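Side-chain contacts in putative pyridoxal phosphate-dependent transferase (Clostridium difficile, PDB 4DQ6), which binds pyridoxal-5'-phosphate and belongs to the class I and II aminotransferase family, assembling as a dimer of two copies: residues Asn17-Ser20 with Lys21-Glu24; Val180-Lys183 with Asp184-Lys187; Ile307-Ile310 with Asn311-Pro315. One frame throughout, in Å; residues are numbered along the deposited sequence. Where two conformers were deposited one is given.

Interaction 1 (Asn17-Ser20 with Lys21-Glu24); sequences NFSS and KWSE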
ATOM      1  N   ASN A  17      20.723   0.963   4.400  1.00 23.19           N
ATOM      2  CA  ASN A  17      19.423   1.680   4.410  1.00 20.20           C
ATOM      3  C   ASN A  17      18.359   0.969   3.528  1.00 19.51           C
ATOM      4  O   ASN A  17      17.337   1.597   3.265  1.00 18.38           O
ATOM      5  CB  ASN A  17      19.755   3.129   3.941  1.00 19.51           C
ATOM      6  CG  ASN A  17      18.601   4.112   3.907  1.00 18.06           C
ATOM      7  OD1 ASN A  17      18.382   4.768   2.865  1.00 18.38           O
ATOM      8  ND2 ASN A  17      17.907   4.316   5.019  1.00 17.65           N
ATOM      9  N   PHE A  18      18.613  -0.282   3.078  1.00 19.36           N
ATOM     10  CA  PHE A  18      17.591  -1.035   2.359  1.00 19.47           C
ATOM     11  C   PHE A  18      17.079  -0.223   1.172  1.00 18.67           C
ATOM     12  O   PHE A  18      15.871  -0.156   0.867  1.00 18.24           O
ATOM     13  CB  PHE A  18      16.406  -1.384   3.304  1.00 20.96           C
ATOM     14  CG  PHE A  18      16.825  -2.073   4.610  1.00 22.31           C
ATOM     15  CD1 PHE A  18      17.129  -3.410   4.593  1.00 24.79           C
ATOM     16  CD2 PHE A  18      16.932  -1.374   5.804  1.00 25.21           C
ATOM     17  CE1 PHE A  18      17.508  -4.073   5.751  1.00 25.91           C
ATOM     18  CE2 PHE A  18      17.333  -2.016   6.986  1.00 26.00           C
ATOM     19  CZ  PHE A  18      17.617  -3.378   6.955  1.00 26.44           C
ATOM     20  N   SER A  19      18.022   0.392   0.450  1.00 17.50           N
ATOM     21  CA  SER A  19      17.730   1.337  -0.588  1.00 16.45           C
ATOM     22  C   SER A  19      17.799   0.661  -1.953  1.00 16.17           C
ATOM     23  O   SER A  19      18.817   0.076  -2.291  1.00 16.52           O
ATOM     24  CB  SER A  19      18.778   2.457  -0.590  1.00 16.60           C
ATOM     25  OG  SER A  19      18.709   3.238  -1.795  1.00 17.17           O
ATOM     26  N   SER A  20      16.718   0.714  -2.716  1.00 15.78           N
ATOM     27  CA  SER A  20      16.766   0.161  -4.075  1.00 16.56           C
ATOM     28  C   SER A  20      17.784   0.889  -4.975  1.00 16.49           C
ATOM     29  O   SER A  20      18.495   0.259  -5.727  1.00 16.33           O
ATOM     30  CB  SER A  20      15.400   0.161  -4.711  1.00 17.33           C
ATOM     31  OG  SER A  20      14.882   1.460  -4.796  1.00 19.49           O
ATOM     32  N   LYS A  21      17.913   2.201  -4.774  1.00 16.51           N
ATOM     33  CA  LYS A  21      18.898   2.982  -5.515  1.00 16.25           C
ATOM     34  C   LYS A  21      20.331   2.413  -5.337  1.00 17.12           C
ATOM     35  O   LYS A  21      21.112   2.309  -6.300  1.00 17.86           O
ATOM     36  CB  LYS A  21      18.840   4.444  -5.068  1.00 17.70           C
ATOM     37  CG  LYS A  21      19.731   5.406  -5.861  1.00 17.80           C
ATOM     38  CD  LYS A  21      19.573   6.830  -5.258  1.00 18.58           C
ATOM     39  CE  LYS A  21      20.215   7.936  -6.088  1.00 19.12           C
ATOM     40  NZ  LYS A  21      19.994   9.280  -5.432  1.00 20.67           N
ATOM     41  N   TRP A  22      20.665   2.069  -4.110  1.00 18.30           N
ATOM     42  CA  TRP A  22      22.001   1.539  -3.788  1.00 19.70           C
ATOM     43  C   TRP A  22      22.157   0.039  -3.875  1.00 20.18           C
ATOM     44  O   TRP A  22      23.297  -0.455  -3.955  1.00 22.25           O
ATOM     45  CB  TRP A  22      22.389   2.023  -2.396  1.00 19.85           C
ATOM     46  CG  TRP A  22      22.753   3.472  -2.370  1.00 20.20           C
ATOM     47  CD1 TRP A  22      21.920   4.590  -2.282  1.00 20.51           C
ATOM     48  CD2 TRP A  22      24.091   4.023  -2.495  1.00 22.63           C
ATOM     49  NE1 TRP A  22      22.659   5.763  -2.311  1.00 19.75           N
ATOM     50  CE2 TRP A  22      23.958   5.473  -2.418  1.00 22.04           C
ATOM     51  CE3 TRP A  22      25.356   3.471  -2.663  1.00 27.54           C
ATOM     52  CZ2 TRP A  22      25.049   6.308  -2.495  1.00 24.16           C
ATOM     53  CZ3 TRP A  22      26.449   4.339  -2.781  1.00 27.92           C
ATOM     54  CH2 TRP A  22      26.285   5.726  -2.715  1.00 26.30           C
ATOM     55  N   SER A  23      21.048  -0.705  -3.890  1.00 19.95           N
ATOM     56  CA  SER A  23      21.028  -2.162  -3.740  1.00 22.16           C
ATOM     57  C   SER A  23      20.472  -2.974  -4.907  1.00 21.68           C
ATOM     58  O   SER A  23      20.691  -4.171  -4.965  1.00 23.69           O
ATOM     59  CB  SER A  23      20.207  -2.523  -2.501  1.00 23.05           C
ATOM     60  OG  SER A  23      20.889  -2.000  -1.380  1.00 27.21           O
ATOM     61  N   GLU A  24      19.739  -2.343  -5.808  1.00 20.52           N
ATOM     62  CA  GLU A  24      19.133  -3.027  -6.960  1.00 21.93           C
ATOM     63  C   GLU A  24      19.797  -2.739  -8.314  1.00 24.82           C
ATOM     64  O   GLU A  24      19.238  -3.019  -9.380  1.00 26.34           O
ATOM     65  CB  GLU A  24      17.628  -2.682  -7.059  1.00 22.55           C
ATOM     66  CG  GLU A  24      16.855  -3.402  -6.007  1.00 23.06           C
ATOM     67  CD  GLU A  24      15.331  -3.171  -6.015  1.00 23.40           C
ATOM     68  OE1 GLU A  24      14.744  -2.744  -7.040  1.00 25.16           O
ATOM     69  OE2 GLU A  24      14.725  -3.456  -4.965  1.00 22.13           O
TER
HETATM   70  O   HOH W   1      16.321   3.745  -2.815  1.00 17.85           O
HETATM   71  O   HOH W   2      20.859  -0.077   0.635  1.00 19.37           O
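Ser19 OG is gripped from two directions: it accepts the backbone N-H of Trp22 at 3.2 Å, with an N-H...O angle of 158°, and it gives a hydrogen bond to water 1, 2.6 Å from OG. That water also takes the N-H of Lys21, 3.0 Å from Lys21 N, so hydroxyl and water together serve two amides of the first turn of helix 20-23. A chi1 of 166° in Ser19 turns OG away from its own N and forward over the helix start, where it also lies at the edge of the Trp22 indole, in the ring plane and 3.5 Å from CD1. Ser20 O receives two amides from the same face of its carbonyl plane: Glu24 N, 2.9 Å from Ser20 O, tilted only modestly from the plane, and Ser23 N, which sits well above it. Water 2 ties the two ends of the turn by bonding Ser19 N and Ser23 OG. The carboxylate of Glu24 lies beside Ser20, with CD 3.6 Å from Ser20 CB, and is held at its tip by Thr67 and Arg272 of the second subunit. On another side of the turn, Asp43 receives both the extended Lys21, as a salt bridge, and Trp22 NE1. The turn thereby joins its own chain to the subunit interface, with the side chain of Ser20 about 10 Å from a bound pyridoxal-5'-phosphate. The arrangement is a serine N-cap, in which a side-chain oxygen and a bridging water occupy the N-H groups at the start of a short helix.

Interaction 2 (Val180-Lys183 with Asp184-Lys187); sequences VWTK and DELK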
ATOM      1  N   VAL A 180       8.616  22.885 -16.972  1.00 13.59           N
ATOM      2  CA  VAL A 180       7.554  23.417 -16.165  1.00 13.76           C
ATOM      3  C   VAL A 180       6.624  24.139 -17.168  1.00 14.65           C
ATOM      4  O   VAL A 180       6.947  25.213 -17.657  1.00 14.79           O
ATOM      5  CB  VAL A 180       8.119  24.342 -15.056  1.00 13.90           C
ATOM      6  CG1 VAL A 180       7.018  25.079 -14.329  1.00 14.03           C
ATOM      7  CG2 VAL A 180       8.950  23.516 -14.063  1.00 13.15           C
ATOM      8  N   TRP A 181       5.523  23.515 -17.552  1.00 13.67           N
ATOM      9  CA  TRP A 181       4.684  24.095 -18.589  1.00 14.26           C
ATOM     10  C   TRP A 181       4.140  25.445 -18.139  1.00 13.96           C
ATOM     11  O   TRP A 181       3.724  25.613 -16.973  1.00 15.24           O
ATOM     12  CB  TRP A 181       3.547  23.153 -18.895  1.00 14.44           C
ATOM     13  CG  TRP A 181       4.003  21.745 -19.306  1.00 14.17           C
ATOM     14  CD1 TRP A 181       3.798  20.567 -18.601  1.00 13.92           C
ATOM     15  CD2 TRP A 181       4.797  21.361 -20.452  1.00 13.12           C
ATOM     16  NE1 TRP A 181       4.335  19.519 -19.243  1.00 13.33           N
ATOM     17  CE2 TRP A 181       5.015  19.920 -20.336  1.00 12.66           C
ATOM     18  CE3 TRP A 181       5.397  22.043 -21.457  1.00 13.26           C
ATOM     19  CZ2 TRP A 181       5.687  19.195 -21.337  1.00 13.08           C
ATOM     20  CZ3 TRP A 181       6.073  21.311 -22.465  1.00 12.90           C
ATOM     21  CH2 TRP A 181       6.276  19.936 -22.344  1.00 12.92           C
ATOM     22  N   THR A 182       4.076  26.408 -19.075  1.00 14.93           N
ATOM     23  CA  THR A 182       3.482  27.698 -18.746  1.00 15.00           C
ATOM     24  C   THR A 182       1.945  27.607 -18.831  1.00 16.00           C
ATOM     25  O   THR A 182       1.382  26.649 -19.382  1.00 14.98           O
ATOM     26  CB  THR A 182       3.950  28.798 -19.706  1.00 16.03           C
ATOM     27  OG1 THR A 182       3.417  28.478 -21.006  1.00 17.09           O
ATOM     28  CG2 THR A 182       5.495  28.862 -19.791  1.00 15.86           C
ATOM     29  N   LYS A 183       1.285  28.553 -18.200  1.00 17.03           N
ATOM     30  CA  LYS A 183      -0.179  28.596 -18.250  1.00 19.14           C
ATOM     31  C   LYS A 183      -0.645  28.568 -19.662  1.00 19.52           C
ATOM     32  O   LYS A 183      -1.572  27.831 -19.990  1.00 20.25           O
ATOM     33  CB  LYS A 183      -0.670  29.818 -17.526  1.00 22.58           C
ATOM     34  CG  LYS A 183      -2.183  29.944 -17.577  1.00 25.97           C
ATOM     35  CD  LYS A 183      -2.563  31.338 -17.117  1.00 30.28           C
ATOM     36  CE  LYS A 183      -2.612  31.352 -15.605  1.00 33.45           C
ATOM     37  NZ  LYS A 183      -3.767  30.542 -15.104  1.00 39.87           N
ATOM     38  N   ASP A 184      -0.018  29.357 -20.527  1.00 19.14           N
ATOM     39  CA  ASP A 184      -0.460  29.346 -21.923  1.00 19.49           C
ATOM     40  C   ASP A 184      -0.238  28.014 -22.645  1.00 18.16           C
ATOM     41  O   ASP A 184      -1.051  27.581 -23.515  1.00 17.15           O
ATOM     42  CB  ASP A 184       0.163  30.484 -22.722  1.00 20.59           C
ATOM     43  CG  ASP A 184      -0.417  31.874 -22.371  1.00 23.73           C
ATOM     44  OD1 ASP A 184      -1.444  31.970 -21.678  1.00 26.15           O
ATOM     45  OD2 ASP A 184       0.161  32.875 -22.885  1.00 27.86           O
ATOM     46  N   GLU A 185       0.830  27.303 -22.289  1.00 16.35           N
ATOM     47  CA  GLU A 185       1.027  25.979 -22.863  1.00 16.05           C
ATOM     48  C   GLU A 185      -0.042  24.994 -22.381  1.00 15.98           C
ATOM     49  O   GLU A 185      -0.537  24.156 -23.129  1.00 16.87           O
ATOM     50  CB  GLU A 185       2.416  25.419 -22.562  1.00 15.01           C
ATOM     51  CG  GLU A 185       3.527  26.054 -23.346  1.00 15.83           C
ATOM     52  CD  GLU A 185       4.905  25.614 -22.883  1.00 16.54           C
ATOM     53  OE1 GLU A 185       5.163  25.788 -21.701  1.00 18.12           O
ATOM     54  OE2 GLU A 185       5.690  25.113 -23.728  1.00 16.22           O
ATOM     55  N   LEU A 186      -0.413  25.110 -21.120  1.00 15.97           N
ATOM     56  CA  LEU A 186      -1.420  24.242 -20.533  1.00 16.05           C
ATOM     57  C   LEU A 186      -2.812  24.587 -21.031  1.00 17.20           C
ATOM     58  O   LEU A 186      -3.617  23.680 -21.334  1.00 17.38           O
ATOM     59  CB  LEU A 186      -1.376  24.358 -19.022  1.00 16.05           C
ATOM     60  CG  LEU A 186      -0.084  23.815 -18.401  1.00 16.24           C
ATOM     61  CD1 LEU A 186      -0.015  24.275 -16.953  1.00 16.98           C
ATOM     62  CD2 LEU A 186      -0.059  22.295 -18.522  1.00 16.02           C
ATOM     63  N   LYS A 187      -3.069  25.872 -21.242  1.00 18.85           N
ATOM     64  CA  LYS A 187      -4.362  26.273 -21.851  1.00 20.00           C
ATOM     65  C   LYS A 187      -4.518  25.697 -23.222  1.00 20.00           C
ATOM     66  O   LYS A 187      -5.585  25.211 -23.564  1.00 20.04           O
ATOM     67  CB  LYS A 187      -4.429  27.780 -21.977  1.00 22.70           C
ATOM     68  CG  LYS A 187      -4.693  28.462 -20.661  1.00 25.41           C
ATOM     69  CD  LYS A 187      -4.524  29.981 -20.809  1.00 29.70           C
ATOM     70  CE  LYS A 187      -5.381  30.709 -19.792  1.00 33.13           C
ATOM     71  NZ  LYS A 187      -5.818  32.009 -20.379  1.00 34.90           N
TER
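Glu185 reaches back over Thr182 from the first turn of helix 183-195. Its CB lies 3.6 Å from Thr182 OG1, and CG comes closer still to that hydroxyl. With chi1 at -74°, CG stands beside the backbone N of Glu185, and the extended chain carries CD to the edge of the Trp181 indole, in the ring plane; carboxylate and ring are 72° apart. At the tip, OE1 uses its anti lone pair to accept the N-H of Thr182 at 2.9 Å from Thr182 N, in an almost straight bond of 176°, and takes a weak bond from Thr182 OG1. OE2 rests 3.8 Å from Trp181 CE3. Thr182 OG1 in turn accepts the backbone N-H of Glu185, 3.1 Å from Glu185 N. These reciprocal bonds make a capping box, which closes the helix start where the chain arrives from strand 165-171 in the aminotransferase fold. Arg179 forms a salt bridge with Glu185 OE1, which probably favours the charged carboxylate. Next to the box, Leu186 sets CG 3.7 Å from Trp181 CB and crosses the indole side chain at about a right angle. Both residues also pack on Leu170 of that strand, and Trp181 NE1 bonds to the carbonyl of Cys171, a residue of the pyridoxal-5'-phosphate pocket. On the exposed flank the aliphatic parts of Lys183 and Lys187 touch, Lys183 CD lying 3.9 Å from Lys187 CE.

Interaction 3 (Ile307-Ile310 with Asn311-Pro315); sequences IKYI and NENMP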
ATOM      1  N   ILE A 307      26.171  21.746 -14.970  1.00 17.38           N
ATOM      2  CA  ILE A 307      26.143  22.268 -16.326  1.00 17.21           C
ATOM      3  C   ILE A 307      27.453  22.954 -16.659  1.00 17.75           C
ATOM      4  O   ILE A 307      27.995  22.744 -17.722  1.00 17.54           O
ATOM      5  CB  ILE A 307      24.937  23.199 -16.525  1.00 17.32           C
ATOM      6  CG1 ILE A 307      23.671  22.383 -16.499  1.00 18.29           C
ATOM      7  CG2 ILE A 307      25.023  23.970 -17.832  1.00 18.13           C
ATOM      8  CD1 ILE A 307      22.420  23.208 -16.418  1.00 19.38           C
ATOM      9  N   LYS A 308      28.001  23.731 -15.725  1.00 18.55           N
ATOM     10  CA  LYS A 308      29.319  24.354 -15.932  1.00 20.76           C
ATOM     11  C   LYS A 308      30.406  23.276 -16.129  1.00 19.91           C
ATOM     12  O   LYS A 308      31.214  23.349 -17.069  1.00 19.91           O
ATOM     13  CB  LYS A 308      29.628  25.274 -14.762  1.00 23.64           C
ATOM     14  CG  LYS A 308      30.994  25.965 -14.807  1.00 27.01           C
ATOM     15  CD  LYS A 308      31.194  26.907 -13.626  1.00 30.73           C
ATOM     16  CE  LYS A 308      32.673  27.057 -13.289  1.00 35.98           C
ATOM     17  NZ  LYS A 308      33.367  27.770 -14.398  1.00 39.09           N
ATOM     18  N   TYR A 309      30.379  22.236 -15.288  1.00 19.02           N
ATOM     19  CA  TYR A 309      31.336  21.154 -15.394  1.00 19.78           C
ATOM     20  C   TYR A 309      31.251  20.448 -16.735  1.00 20.00           C
ATOM     21  O   TYR A 309      32.256  20.251 -17.395  1.00 21.29           O
ATOM     22  CB  TYR A 309      31.162  20.138 -14.270  1.00 20.48           C
ATOM     23  CG  TYR A 309      32.282  19.180 -14.162  1.00 21.45           C
ATOM     24  CD1 TYR A 309      32.374  18.046 -14.954  1.00 21.81           C
ATOM     25  CD2 TYR A 309      33.283  19.401 -13.210  1.00 23.85           C
ATOM     26  CE1 TYR A 309      33.466  17.157 -14.831  1.00 23.29           C
ATOM     27  CE2 TYR A 309      34.355  18.538 -13.107  1.00 24.70           C
ATOM     28  CZ  TYR A 309      34.417  17.411 -13.887  1.00 24.50           C
ATOM     29  OH  TYR A 309      35.486  16.560 -13.800  1.00 27.61           O
ATOM     30  N   ILE A 310      30.024  20.142 -17.180  1.00 18.05           N
ATOM     31  CA  ILE A 310      29.835  19.445 -18.465  1.00 19.96           C
ATOM     32  C   ILE A 310      30.310  20.338 -19.625  1.00 20.18           C
ATOM     33  O   ILE A 310      31.035  19.875 -20.524  1.00 21.41           O
ATOM     34  CB  ILE A 310      28.347  19.032 -18.724  1.00 20.14           C
ATOM     35  CG1 ILE A 310      27.901  17.913 -17.764  1.00 20.18           C
ATOM     36  CG2 ILE A 310      28.131  18.580 -20.166  1.00 21.51           C
ATOM     37  CD1 ILE A 310      26.394  17.813 -17.592  1.00 19.51           C
ATOM     38  N   ASN A 311      29.950  21.613 -19.592  1.00 19.86           N
ATOM     39  CA  ASN A 311      30.307  22.518 -20.680  1.00 22.09           C
ATOM     40  C   ASN A 311      31.801  22.767 -20.770  1.00 22.78           C
ATOM     41  O   ASN A 311      32.361  22.915 -21.852  1.00 24.47           O
ATOM     42  CB  ASN A 311      29.536  23.847 -20.551  1.00 23.46           C
ATOM     43  CG  ASN A 311      28.038  23.716 -20.839  1.00 25.27           C
ATOM     44  OD1 ASN A 311      27.544  22.755 -21.467  1.00 28.89           O
ATOM     45  ND2 ASN A 311      27.300  24.694 -20.383  1.00 25.21           N
ATOM     46  N   GLU A 312      32.468  22.782 -19.634  1.00 22.75           N
ATOM     47  CA  GLU A 312      33.922  22.953 -19.573  1.00 25.89           C
ATOM     48  C   GLU A 312      34.702  21.657 -19.852  1.00 25.37           C
ATOM     49  O   GLU A 312      35.738  21.656 -20.573  1.00 28.96           O
ATOM     50  CB  GLU A 312      34.287  23.597 -18.222  1.00 28.80           C
ATOM     51  CG  GLU A 312      33.762  25.024 -18.186  1.00 33.70           C
ATOM     52  CD  GLU A 312      34.110  25.822 -16.942  1.00 38.20           C
ATOM     53  OE1 GLU A 312      34.792  25.293 -16.018  1.00 41.83           O
ATOM     54  OE2 GLU A 312      33.647  27.004 -16.917  1.00 42.89           O
ATOM     55  N   ASN A 313      34.237  20.537 -19.305  1.00 24.81           N
ATOM     56  CA  ASN A 313      35.028  19.301 -19.313  1.00 24.98           C
ATOM     57  C   ASN A 313      34.525  18.218 -20.263  1.00 24.35           C
ATOM     58  O   ASN A 313      35.281  17.351 -20.649  1.00 25.80           O
ATOM     59  CB  ASN A 313      35.150  18.750 -17.899  1.00 26.10           C
ATOM     60  CG  ASN A 313      35.794  19.741 -16.960  1.00 31.55           C
ATOM     61  OD1 ASN A 313      36.955  20.106 -17.143  1.00 35.42           O
ATOM     62  ND2 ASN A 313      35.035  20.242 -16.024  1.00 28.79           N
ATOM     63  N   MET A 314      33.256  18.277 -20.654  1.00 23.06           N
ATOM     64  CA  MET A 314      32.655  17.309 -21.625  1.00 23.64           C
ATOM     65  C   MET A 314      31.834  18.029 -22.688  1.00 24.41           C
ATOM     66  O   MET A 314      30.626  17.842 -22.804  1.00 22.33           O
ATOM     67  CB  MET A 314      31.770  16.291 -20.890  1.00 23.52           C
ATOM     68  CG  MET A 314      32.542  15.542 -19.817  0.50 22.94           C
ATOM     69  SD  MET A 314      31.617  14.324 -18.877  0.50 21.44           S
ATOM     70  CE  MET A 314      30.942  15.272 -17.509  0.50 21.76           C
ATOM     71  N   PRO A 315      32.510  18.865 -23.501  1.00 24.86           N
ATOM     72  CA  PRO A 315      31.778  19.784 -24.364  1.00 24.85           C
ATOM     73  C   PRO A 315      31.037  19.133 -25.528  1.00 25.91           C
ATOM     74  O   PRO A 315      30.192  19.800 -26.173  1.00 26.93           O
ATOM     75  CB  PRO A 315      32.852  20.738 -24.874  1.00 25.62           C
ATOM     76  CG  PRO A 315      34.106  19.962 -24.754  1.00 26.61           C
ATOM     77  CD  PRO A 315      33.944  19.156 -23.479  1.00 26.57           C
TER
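Regular i to i+4 backbone bonds run through this last stretch of helix 289-313, from Asn311 N to Ile307 O onward, and the series ends with Met314 N on Ile310 O at 2.7 Å, just as Met314 leaves the helical conformation. Around that frame the side chains pair four or five residues apart. On the exposed side Lys308 and Glu312 form a salt bridge: NZ meets OE2 at 2.6 Å, on the syn side and 23° out of the carboxylate plane. The bend at the end of the lysine, chi4 67°, brings NZ round to the carboxylate, while Lys308 CG lies 3.5 Å from the same OE2. Tyr309 and Asn313 meet differently. The amide of Asn313 lies across one face of the phenol ring, the two planes 50° apart, and ND2 stands 3.2 Å above the ring plane over its centre; Asn313 CB makes an off-centre CH-pi contact with that ring. The same ND2 also gives a weak hydrogen bond to Tyr309 O, which already accepts Asn313 N, so the amide nitrogen touches both the carbonyl and the ring face of Tyr309. Met314 has two conformers; in one of them CE sits at the edge of the Tyr309 ring, near its plane, 4.0 Å from CD1 and equally far from Ile310 CG1. In that conformer the bend at chi3 turns the methyl into this apolar corner. Tyr309 and Met314 both pack against helix 376-390, where Tyr309 OH bonds to Lys387 NZ. The arrangement is that of an amphipathic helix C-terminus, with an i to i+4 salt bridge on its outer flank and with Tyr309 and Met314 turned to the neighbouring helix 376-390 of the aminotransferase fold.

Interactions 1 and 2 both close the start of a helix with a hydroxyl oxygen, whereas interaction 3 lies where a long helix ends; the three lie on different helices, 20-23, 183-195 and 289-313. The two caps are about 36 Å apart between centres, on opposite sides of the chain's centre. Interaction 1 is completed by water and borders the second subunit; interaction 2 instead returns a carboxylate to the N-H of its N-cap residue and stays within one chain. Interaction 3 is the farthest from the chain's centre and relies on charge pairing, a ring face and apolar contacts. Interaction 1 is the more enclosed, while 2 and 3 each have a solvent-facing flank.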